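PDB 3R2C: transcription antitermination protein NusB from Aquifex aeolicus, which probably takes part in transcription antitermination of ribosomal RNA operons by binding the boxA antiterminator sequence in the RNA. Local coordinates for residues Arg8-Leu20 and Tyr79-Glu91. Residues are numbered along the deposited sequence; the frame is centred on the assembly and turned at random.
With nucleotides of chain E.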
ATOM      1  N   ARG A   8       3.937  -2.719  11.527  1.00 14.56           N
ATOM      2  CA  ARG A   8       2.980  -3.126  10.496  1.00 17.99           C
ATOM      3  C   ARG A   8       2.585  -1.951   9.600  1.00 16.00           C
ATOM      4  O   ARG A   8       2.426  -2.117   8.388  1.00 16.91           O
ATOM      5  CB  ARG A   8       1.744  -3.755  11.144  1.00 12.27           C
ATOM      6  CG  ARG A   8       2.061  -5.115  11.740  1.00 12.63           C
ATOM      7  CD  ARG A   8       0.945  -5.640  12.656  1.00 15.08           C
ATOM      8  NE  ARG A   8       1.395  -6.846  13.355  1.00 15.52           N
ATOM      9  CZ  ARG A   8       1.315  -7.037  14.669  1.00 16.71           C
ATOM     10  NH1 ARG A   8       0.746  -6.119  15.458  1.00 14.98           N
ATOM     11  NH2 ARG A   8       1.782  -8.160  15.197  1.00 12.43           N
ATOM     12  N   ASP A   9       2.435  -0.764  10.178  1.00 11.76           N
ATOM     13  CA  ASP A   9       2.185   0.417   9.355  1.00 17.25           C
ATOM     14  C   ASP A   9       3.363   0.689   8.396  1.00 15.14           C
ATOM     15  O   ASP A   9       3.168   0.944   7.201  1.00 11.01           O
ATOM     16  CB  ASP A   9       1.916   1.648  10.224  1.00 18.40           C
ATOM     17  CG  ASP A   9       1.797   2.929   9.391  1.00 32.84           C
ATOM     18  OD1 ASP A   9       0.728   3.146   8.781  1.00 27.81           O
ATOM     19  OD2 ASP A   9       2.772   3.712   9.328  1.00 32.04           O
ATOM     20  N   THR A  10       4.587   0.617   8.908  1.00 14.67           N
ATOM     21  CA  THR A  10       5.764   0.796   8.053  1.00 15.29           C
ATOM     22  C   THR A  10       5.775  -0.213   6.912  1.00 14.49           C
ATOM     23  O   THR A  10       5.972   0.151   5.750  1.00 16.48           O
ATOM     24  CB  THR A  10       7.057   0.648   8.873  1.00 15.86           C
ATOM     25  OG1 THR A  10       7.097   1.684   9.862  1.00 15.76           O
ATOM     26  CG2 THR A  10       8.286   0.738   7.979  1.00 17.94           C
ATOM     27  N   ALA A  11       5.570  -1.483   7.248  1.00 11.04           N
ATOM     28  CA  ALA A  11       5.629  -2.553   6.267  1.00 12.71           C
ATOM     29  C   ALA A  11       4.518  -2.383   5.226  1.00 16.12           C
ATOM     30  O   ALA A  11       4.753  -2.561   4.023  1.00 13.72           O
ATOM     31  CB  ALA A  11       5.504  -3.914   6.956  1.00 13.21           C
ATOM     32  N   PHE A  12       3.314  -2.031   5.683  1.00 13.60           N
ATOM     33  CA  PHE A  12       2.214  -1.775   4.748  1.00  9.45           C
ATOM     34  C   PHE A  12       2.566  -0.653   3.755  1.00 11.71           C
ATOM     35  O   PHE A  12       2.337  -0.784   2.541  1.00 13.98           O
ATOM     36  CB  PHE A  12       0.924  -1.395   5.478  1.00  7.96           C
ATOM     37  CG  PHE A  12      -0.094  -0.777   4.566  1.00 13.78           C
ATOM     38  CD1 PHE A  12      -0.913  -1.579   3.791  1.00 10.77           C
ATOM     39  CD2 PHE A  12      -0.213   0.610   4.467  1.00 15.81           C
ATOM     40  CE1 PHE A  12      -1.844  -1.011   2.917  1.00 17.10           C
ATOM     41  CE2 PHE A  12      -1.132   1.181   3.607  1.00 16.36           C
ATOM     42  CZ  PHE A  12      -1.949   0.363   2.822  1.00 17.59           C
ATOM     43  N   LEU A  13       3.124   0.440   4.265  1.00 12.31           N
ATOM     44  CA  LEU A  13       3.481   1.574   3.417  1.00 12.67           C
ATOM     45  C   LEU A  13       4.492   1.153   2.363  1.00 18.34           C
ATOM     46  O   LEU A  13       4.428   1.606   1.210  1.00 15.16           O
ATOM     47  CB  LEU A  13       4.042   2.739   4.253  1.00 14.94           C
ATOM     48  CG  LEU A  13       3.007   3.363   5.205  1.00 27.15           C
ATOM     49  CD1 LEU A  13       3.592   4.526   6.003  1.00 30.83           C
ATOM     50  CD2 LEU A  13       1.764   3.826   4.438  1.00 28.79           C
ATOM     51  N   VAL A  14       5.422   0.285   2.750  1.00 12.66           N
ATOM     52  CA  VAL A  14       6.427  -0.175   1.802  1.00 11.96           C
ATOM     53  C   VAL A  14       5.797  -1.045   0.709  1.00 14.59           C
ATOM     54  O   VAL A  14       6.061  -0.823  -0.462  1.00 13.81           O
ATOM     55  CB  VAL A  14       7.627  -0.867   2.493  1.00 18.43           C
ATOM     56  CG1 VAL A  14       8.597  -1.451   1.450  1.00 13.15           C
ATOM     57  CG2 VAL A  14       8.380   0.153   3.392  1.00 14.70           C
ATOM     58  N   LEU A  15       4.952  -2.001   1.090  1.00 11.09           N
ATOM     59  CA  LEU A  15       4.288  -2.863   0.123  1.00 13.46           C
ATOM     60  C   LEU A  15       3.391  -2.042  -0.804  1.00 14.33           C
ATOM     61  O   LEU A  15       3.338  -2.295  -1.995  1.00 15.95           O
ATOM     62  CB  LEU A  15       3.454  -3.941   0.842  1.00 16.00           C
ATOM     63  CG  LEU A  15       4.276  -4.944   1.666  1.00 17.75           C
ATOM     64  CD1 LEU A  15       3.379  -5.980   2.375  1.00 14.17           C
ATOM     65  CD2 LEU A  15       5.312  -5.656   0.783  1.00 13.01           C
ATOM     66  N   TYR A  16       2.694  -1.059  -0.243  1.00 15.49           N
ATOM     67  CA  TYR A  16       1.822  -0.176  -1.009  1.00 14.65           C
ATOM     68  C   TYR A  16       2.643   0.574  -2.065  1.00 15.54           C
ATOM     69  O   TYR A  16       2.296   0.582  -3.254  1.00 14.63           O
ATOM     70  CB  TYR A  16       1.088   0.766  -0.042  1.00 11.46           C
ATOM     71  CG  TYR A  16       0.315   1.928  -0.658  1.00 13.19           C
ATOM     72  CD1 TYR A  16      -0.978   1.758  -1.145  1.00 21.91           C
ATOM     73  CD2 TYR A  16       0.869   3.198  -0.710  1.00 17.88           C
ATOM     74  CE1 TYR A  16      -1.691   2.828  -1.684  1.00 20.90           C
ATOM     75  CE2 TYR A  16       0.169   4.265  -1.234  1.00 18.89           C
ATOM     76  CZ  TYR A  16      -1.107   4.075  -1.724  1.00 23.86           C
ATOM     77  OH  TYR A  16      -1.784   5.146  -2.267  1.00 32.05           O
ATOM     78  N   ARG A  17       3.764   1.162  -1.656  1.00 12.91           N
ATOM     79  CA  ARG A  17       4.637   1.858  -2.607  1.00 14.54           C
ATOM     80  C   ARG A  17       5.246   0.940  -3.651  1.00 15.75           C
ATOM     81  O   ARG A  17       5.411   1.317  -4.815  1.00 17.92           O
ATOM     82  CB  ARG A  17       5.774   2.556  -1.870  1.00 15.30           C
ATOM     83  CG  ARG A  17       5.422   3.950  -1.484  1.00 19.47           C
ATOM     84  CD  ARG A  17       6.444   4.543  -0.546  1.00 20.73           C
ATOM     85  NE  ARG A  17       5.803   5.515   0.323  1.00 27.45           N
ATOM     86  CZ  ARG A  17       6.447   6.462   0.991  1.00 25.47           C
ATOM     87  NH1 ARG A  17       7.759   6.579   0.877  1.00 30.52           N
ATOM     88  NH2 ARG A  17       5.759   7.300   1.745  1.00 27.53           N
ATOM     89  N   TRP A  18       5.599  -0.262  -3.228  1.00 11.70           N
ATOM     90  CA  TRP A  18       6.215  -1.245  -4.121  1.00  7.19           C
ATOM     91  C   TRP A  18       5.207  -1.606  -5.216  1.00 12.87           C
ATOM     92  O   TRP A  18       5.542  -1.665  -6.402  1.00 14.97           O
ATOM     93  CB  TRP A  18       6.580  -2.476  -3.298  1.00  8.98           C
ATOM     94  CG  TRP A  18       7.267  -3.573  -4.037  1.00 16.04           C
ATOM     95  CD1 TRP A  18       8.257  -3.458  -4.962  1.00 15.41           C
ATOM     96  CD2 TRP A  18       7.022  -4.972  -3.879  1.00 18.26           C
ATOM     97  NE1 TRP A  18       8.649  -4.701  -5.389  1.00 16.28           N
ATOM     98  CE2 TRP A  18       7.902  -5.652  -4.734  1.00 20.62           C
ATOM     99  CE3 TRP A  18       6.148  -5.715  -3.085  1.00 17.62           C
ATOM    100  CZ2 TRP A  18       7.925  -7.034  -4.838  1.00 22.81           C
ATOM    101  CZ3 TRP A  18       6.165  -7.088  -3.186  1.00 21.15           C
ATOM    102  CH2 TRP A  18       7.055  -7.736  -4.046  1.00 17.75           C
ATOM    103  N   ASP A  19       3.956  -1.790  -4.810  1.00 14.37           N
ATOM    104  CA  ASP A  19       2.898  -2.172  -5.735  1.00 12.47           C
ATOM    105  C   ASP A  19       2.723  -1.061  -6.773  1.00 17.14           C
ATOM    106  O   ASP A  19       2.563  -1.317  -7.968  1.00 16.14           O
ATOM    107  CB  ASP A  19       1.593  -2.408  -4.963  1.00 11.67           C
ATOM    108  CG  ASP A  19       0.642  -3.354  -5.686  1.00 19.55           C
ATOM    109  OD1 ASP A  19       1.010  -3.909  -6.732  1.00 23.77           O
ATOM    110  OD2 ASP A  19      -0.489  -3.535  -5.217  1.00 22.02           O
ATOM    111  N   LEU A  20       2.793   0.182  -6.309  1.00 14.89           N
ATOM    112  CA  LEU A  20       2.568   1.338  -7.170  1.00 16.59           C
ATOM    113  C   LEU A  20       3.753   1.703  -8.056  1.00 23.57           C
ATOM    114  O   LEU A  20       3.565   2.187  -9.174  1.00 27.65           O
ATOM    115  CB  LEU A  20       2.208   2.550  -6.322  1.00 15.75           C
ATOM    116  CG  LEU A  20       0.773   2.485  -5.805  1.00 19.85           C
ATOM    117  CD1 LEU A  20       0.586   3.452  -4.659  1.00 21.39           C
ATOM    118  CD2 LEU A  20      -0.176   2.769  -6.943  1.00 16.37           C
ATOM    119  N   TYR A  79      -5.580  -1.006  -4.098  1.00 14.62           N
ATOM    120  CA  TYR A  79      -4.192  -1.027  -3.647  1.00 15.86           C
ATOM    121  C   TYR A  79      -4.080  -1.140  -2.117  1.00 19.38           C
ATOM    122  O   TYR A  79      -3.207  -1.824  -1.603  1.00 16.74           O
ATOM    123  CB  TYR A  79      -3.457   0.227  -4.141  1.00 18.95           C
ATOM    124  CG  TYR A  79      -2.982   0.069  -5.562  1.00 15.56           C
ATOM    125  CD1 TYR A  79      -3.812   0.367  -6.639  1.00 14.22           C
ATOM    126  CD2 TYR A  79      -1.721  -0.429  -5.829  1.00 13.22           C
ATOM    127  CE1 TYR A  79      -3.368   0.189  -7.963  1.00 17.95           C
ATOM    128  CE2 TYR A  79      -1.278  -0.626  -7.138  1.00 17.70           C
ATOM    129  CZ  TYR A  79      -2.102  -0.318  -8.197  1.00 23.63           C
ATOM    130  OH  TYR A  79      -1.636  -0.505  -9.485  1.00 23.71           O
ATOM    131  N   VAL A  80      -4.963  -0.483  -1.378  1.00 13.44           N
ATOM    132  CA  VAL A  80      -4.913  -0.603   0.079  1.00 15.14           C
ATOM    133  C   VAL A  80      -5.245  -2.035   0.522  1.00 17.63           C
ATOM    134  O   VAL A  80      -4.518  -2.647   1.315  1.00 15.05           O
ATOM    135  CB  VAL A  80      -5.859   0.400   0.762  1.00 19.75           C
ATOM    136  CG1 VAL A  80      -6.024   0.062   2.249  1.00 15.21           C
ATOM    137  CG2 VAL A  80      -5.332   1.819   0.576  1.00 16.07           C
ATOM    138  N   GLU A  81      -6.327  -2.583  -0.013  1.00 14.43           N
ATOM    139  CA  GLU A  81      -6.792  -3.914   0.393  1.00 14.19           C
ATOM    140  C   GLU A  81      -5.789  -5.012   0.011  1.00 15.40           C
ATOM    141  O   GLU A  81      -5.506  -5.913   0.801  1.00 16.07           O
ATOM    142  CB  GLU A  81      -8.147  -4.223  -0.244  1.00 14.41           C
ATOM    143  CG  GLU A  81      -9.273  -3.309   0.225  1.00 20.26           C
ATOM    144  CD  GLU A  81      -9.455  -2.072  -0.645  1.00 29.09           C
ATOM    145  OE1 GLU A  81      -8.459  -1.453  -1.080  1.00 22.15           O
ATOM    146  OE2 GLU A  81     -10.621  -1.708  -0.892  1.00 32.99           O
ATOM    147  N   ARG A  82      -5.235  -4.931  -1.191  1.00 15.82           N
ATOM    148  CA  ARG A  82      -4.360  -5.996  -1.668  1.00 11.19           C
ATOM    149  C   ARG A  82      -3.089  -6.035  -0.828  1.00 12.21           C
ATOM    150  O   ARG A  82      -2.628  -7.089  -0.442  1.00 12.34           O
ATOM    151  CB  ARG A  82      -4.045  -5.838  -3.163  1.00 14.21           C
ATOM    152  CG  ARG A  82      -2.922  -6.738  -3.695  1.00 14.02           C
ATOM    153  CD  ARG A  82      -2.795  -6.643  -5.243  1.00 12.41           C
ATOM    154  NE  ARG A  82      -2.642  -5.253  -5.666  1.00 15.62           N
ATOM    155  CZ  ARG A  82      -3.597  -4.514  -6.224  1.00 18.45           C
ATOM    156  NH1 ARG A  82      -4.790  -5.035  -6.502  1.00 14.02           N
ATOM    157  NH2 ARG A  82      -3.350  -3.245  -6.526  1.00 17.17           N
ATOM    158  N   ASN A  83      -2.540  -4.882  -0.498  1.00 13.72           N
ATOM    159  CA  ASN A  83      -1.299  -4.875   0.269  1.00 14.72           C
ATOM    160  C   ASN A  83      -1.481  -5.104   1.769  1.00 16.01           C
ATOM    161  O   ASN A  83      -0.605  -5.677   2.430  1.00 13.92           O
ATOM    162  CB  ASN A  83      -0.514  -3.618  -0.087  1.00 13.77           C
ATOM    163  CG  ASN A  83      -0.050  -3.674  -1.523  1.00 15.71           C
ATOM    164  OD1 ASN A  83       0.781  -4.496  -1.843  1.00 14.01           O
ATOM    165  ND2 ASN A  83      -0.632  -2.863  -2.397  1.00 12.69           N
ATOM    166  N   ALA A  84      -2.643  -4.736   2.293  1.00 13.19           N
ATOM    167  CA  ALA A  84      -2.960  -5.072   3.674  1.00 15.87           C
ATOM    168  C   ALA A  84      -3.149  -6.584   3.805  1.00 14.15           C
ATOM    169  O   ALA A  84      -2.735  -7.180   4.808  1.00 12.00           O
ATOM    170  CB  ALA A  84      -4.207  -4.321   4.154  1.00 12.47           C
ATOM    171  N   LEU A  85      -3.773  -7.204   2.800  1.00 11.97           N
ATOM    172  CA  LEU A  85      -3.932  -8.657   2.776  1.00 14.81           C
ATOM    173  C   LEU A  85      -2.585  -9.358   2.615  1.00 14.18           C
ATOM    174  O   LEU A  85      -2.344 -10.385   3.228  1.00 13.77           O
ATOM    175  CB  LEU A  85      -4.900  -9.106   1.658  1.00 12.88           C
ATOM    176  CG  LEU A  85      -6.389  -8.943   2.030  1.00 16.05           C
ATOM    177  CD1 LEU A  85      -7.303  -9.068   0.804  1.00 13.51           C
ATOM    178  CD2 LEU A  85      -6.788  -9.943   3.109  1.00 13.93           C
ATOM    179  N   ARG A  86      -1.699  -8.811   1.797  1.00 11.99           N
ATOM    180  CA  ARG A  86      -0.407  -9.451   1.611  1.00 16.37           C
ATOM    181  C   ARG A  86       0.340  -9.455   2.935  1.00 15.38           C
ATOM    182  O   ARG A  86       0.985 -10.438   3.305  1.00 13.45           O
ATOM    183  CB  ARG A  86       0.412  -8.720   0.550  1.00 11.19           C
ATOM    184  CG  ARG A  86       0.007  -9.061  -0.892  1.00 11.55           C
ATOM    185  CD  ARG A  86       0.439  -7.955  -1.875  1.00 10.69           C
ATOM    186  NE  ARG A  86       0.430  -8.437  -3.252  1.00 12.47           N
ATOM    187  CZ  ARG A  86       0.581  -7.672  -4.326  1.00 14.88           C
ATOM    188  NH1 ARG A  86       0.726  -6.356  -4.213  1.00 13.67           N
ATOM    189  NH2 ARG A  86       0.584  -8.231  -5.521  1.00 16.49           N
ATOM    190  N   LEU A  87       0.249  -8.343   3.646  1.00 13.37           N
ATOM    191  CA  LEU A  87       0.945  -8.207   4.911  1.00 13.09           C
ATOM    192  C   LEU A  87       0.345  -9.160   5.949  1.00 14.90           C
ATOM    193  O   LEU A  87       1.074  -9.821   6.701  1.00 13.80           O
ATOM    194  CB  LEU A  87       0.864  -6.753   5.386  1.00 12.96           C
ATOM    195  CG  LEU A  87       1.514  -6.461   6.741  1.00 18.21           C
ATOM    196  CD1 LEU A  87       2.995  -6.831   6.718  1.00 15.04           C
ATOM    197  CD2 LEU A  87       1.319  -4.983   7.118  1.00 16.79           C
ATOM    198  N   GLY A  88      -0.986  -9.228   5.999  1.00 15.79           N
ATOM    199  CA  GLY A  88      -1.671 -10.106   6.940  1.00 12.54           C
ATOM    200  C   GLY A  88      -1.273 -11.556   6.704  1.00 14.99           C
ATOM    201  O   GLY A  88      -1.012 -12.306   7.635  1.00 14.09           O
ATOM    202  N   VAL A  89      -1.204 -11.961   5.449  1.00 12.78           N
ATOM    203  CA  VAL A  89      -0.861 -13.349   5.146  1.00 11.87           C
ATOM    204  C   VAL A  89       0.594 -13.638   5.524  1.00 14.18           C
ATOM    205  O   VAL A  89       0.898 -14.685   6.081  1.00 14.02           O
ATOM    206  CB  VAL A  89      -1.113 -13.682   3.666  1.00 13.88           C
ATOM    207  CG1 VAL A  89      -0.464 -15.042   3.287  1.00 16.12           C
ATOM    208  CG2 VAL A  89      -2.611 -13.693   3.390  1.00 16.86           C
ATOM    209  N   ALA A  90       1.490 -12.707   5.206  1.00 13.71           N
ATOM    210  CA  ALA A  90       2.900 -12.868   5.533  1.00 14.75           C
ATOM    211  C   ALA A  90       3.076 -13.094   7.039  1.00 17.70           C
ATOM    212  O   ALA A  90       3.838 -13.970   7.454  1.00 17.75           O
ATOM    213  CB  ALA A  90       3.707 -11.650   5.079  1.00 13.72           C
ATOM    214  N   GLU A  91       2.377 -12.324   7.865  1.00 13.54           N
ATOM    215  CA  GLU A  91       2.573 -12.465   9.313  1.00 15.27           C
ATOM    216  C   GLU A  91       1.857 -13.681   9.899  1.00 16.14           C
ATOM    217  O   GLU A  91       2.425 -14.412  10.714  1.00 18.29           O
ATOM    218  CB  GLU A  91       2.133 -11.211  10.086  1.00 14.52           C
ATOM    219  CG  GLU A  91       2.685 -11.239  11.514  1.00 20.97           C
ATOM    220  CD  GLU A  91       2.594  -9.906  12.221  1.00 24.97           C
ATOM    221  OE1 GLU A  91       1.959  -8.978  11.673  1.00 20.73           O
ATOM    222  OE2 GLU A  91       3.161  -9.790  13.332  1.00 22.96           O
TER
ATOM    223  P     U E   8     -18.605  -8.745  -0.949  1.00 78.44           P
ATOM    224  OP1   U E   8     -19.892  -9.082  -0.282  1.00 65.38           O
ATOM    225  OP2   U E   8     -18.284  -9.379  -2.254  1.00 79.03           O
ATOM    226  O5'   U E   8     -18.438  -7.166  -1.058  1.00 62.47           O
ATOM    227  C5'   U E   8     -18.272  -6.377   0.110  1.00 67.48           C
ATOM    228  C4'   U E   8     -17.890  -4.956  -0.224  1.00 68.80           C
ATOM    229  O4'   U E   8     -16.434  -4.815  -0.229  1.00 57.14           O
ATOM    230  C3'   U E   8     -18.367  -4.444  -1.594  1.00 65.42           C
ATOM    231  O3'   U E   8     -18.802  -3.092  -1.471  1.00 75.55           O
ATOM    232  C2'   U E   8     -17.091  -4.477  -2.427  1.00 60.27           C
ATOM    233  O2'   U E   8     -17.083  -3.598  -3.530  1.00 61.25           O
ATOM    234  C1'   U E   8     -16.076  -4.073  -1.372  1.00 56.04           C
ATOM    235  N1    U E   8     -14.663  -4.326  -1.736  1.00 49.79           N
ATOM    236  C2    U E   8     -13.777  -3.379  -1.242  1.00 41.58           C
ATOM    237  O2    U E   8     -14.113  -2.459  -0.508  1.00 33.17           O
ATOM    238  N3    U E   8     -12.474  -3.573  -1.611  1.00 38.50           N
ATOM    239  C4    U E   8     -11.978  -4.574  -2.423  1.00 38.17           C
ATOM    240  O4    U E   8     -10.771  -4.595  -2.657  1.00 33.63           O
ATOM    241  C5    U E   8     -12.956  -5.498  -2.922  1.00 34.29           C
ATOM    242  C6    U E   8     -14.241  -5.334  -2.580  1.00 43.03           C
ATOM    243  O5'   G E   1       0.119  -3.449  25.881  1.00 41.05           O
ATOM    244  C5'   G E   1      -0.539  -2.198  25.712  1.00 38.90           C
ATOM    245  C4'   G E   1      -1.815  -2.346  24.925  1.00 32.39           C
ATOM    246  O4'   G E   1      -1.492  -2.717  23.552  1.00 32.93           O
ATOM    247  C3'   G E   1      -2.766  -3.429  25.419  1.00 30.71           C
ATOM    248  O3'   G E   1      -4.082  -3.062  25.018  1.00 40.13           O
ATOM    249  C2'   G E   1      -2.291  -4.639  24.610  1.00 30.14           C
ATOM    250  O2'   G E   1      -3.208  -5.710  24.525  1.00 29.76           O
ATOM    251  C1'   G E   1      -2.056  -3.976  23.252  1.00 25.42           C
ATOM    252  N9    G E   1      -1.138  -4.681  22.359  1.00 27.17           N
ATOM    253  C8    G E   1      -0.033  -5.476  22.571  1.00 24.56           C
ATOM    254  N7    G E   1       0.517  -5.872  21.444  1.00 23.63           N
ATOM    255  C5    G E   1      -0.264  -5.298  20.449  1.00 21.75           C
ATOM    256  C6    G E   1      -0.198  -5.351  19.023  1.00 24.15           C
ATOM    257  O6    G E   1       0.612  -5.953  18.330  1.00 24.72           O
ATOM    258  N1    G E   1      -1.201  -4.607  18.407  1.00 21.86           N
ATOM    259  C2    G E   1      -2.165  -3.907  19.088  1.00 29.14           C
ATOM    260  N2    G E   1      -3.078  -3.240  18.377  1.00 26.10           N
ATOM    261  N3    G E   1      -2.244  -3.861  20.402  1.00 28.09           N
ATOM    262  C4    G E   1      -1.277  -4.570  21.005  1.00 26.72           C
TER
HETATM  263  O   HOH W   1       0.120  -6.284  -7.705  1.00 22.20           O
HETATM  264  O   HOH W   2      -0.219  -3.144  -9.459  1.00 39.02           O
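R8 grips E91 side-on: R8 NE donates to the syn lone pair of E91 OE1 (2.8 Å), and R8 NH2 to E91 OE2 (2.8 Å). R8 NH1 donates a hydrogen bond to O6 of G1 of chain E (2.9 Å), so protein and RNA share one arginine. D106 and E99 also pair with it, and Y46 bonds E91. A leucine in place of R8 would probably leave E91 without this ionic mate and G1 O6 without this donor.

At the other end, D19 OD2 takes R82 NE (2.8 Å), a longer bond from R82 NH2, and N83 ND2 (2.9 Å). R86 NH1 completes the salt-bridge network and also bonds N83 OD1; R86 NH2 pairs with D62. With ND2 also on Y79 O, the N83 amide is fixed in rotation. Beside this network, L20 CD2 makes a CH-pi contact over one face of the Y79 ring. R82 NH2 lies over the opposite face.

Apolar packing fills the middle. F12 is a knob among V80, N83, A84 and L87, and L87 sits among R8, A11, F12 and L15.

Segments 8-20 and 79-91, on helices 3-21 and 79-94, cross at 127° in the all-helical NusB fold, with helices 100-114, 117-137 and 58-66 packed around 79-94.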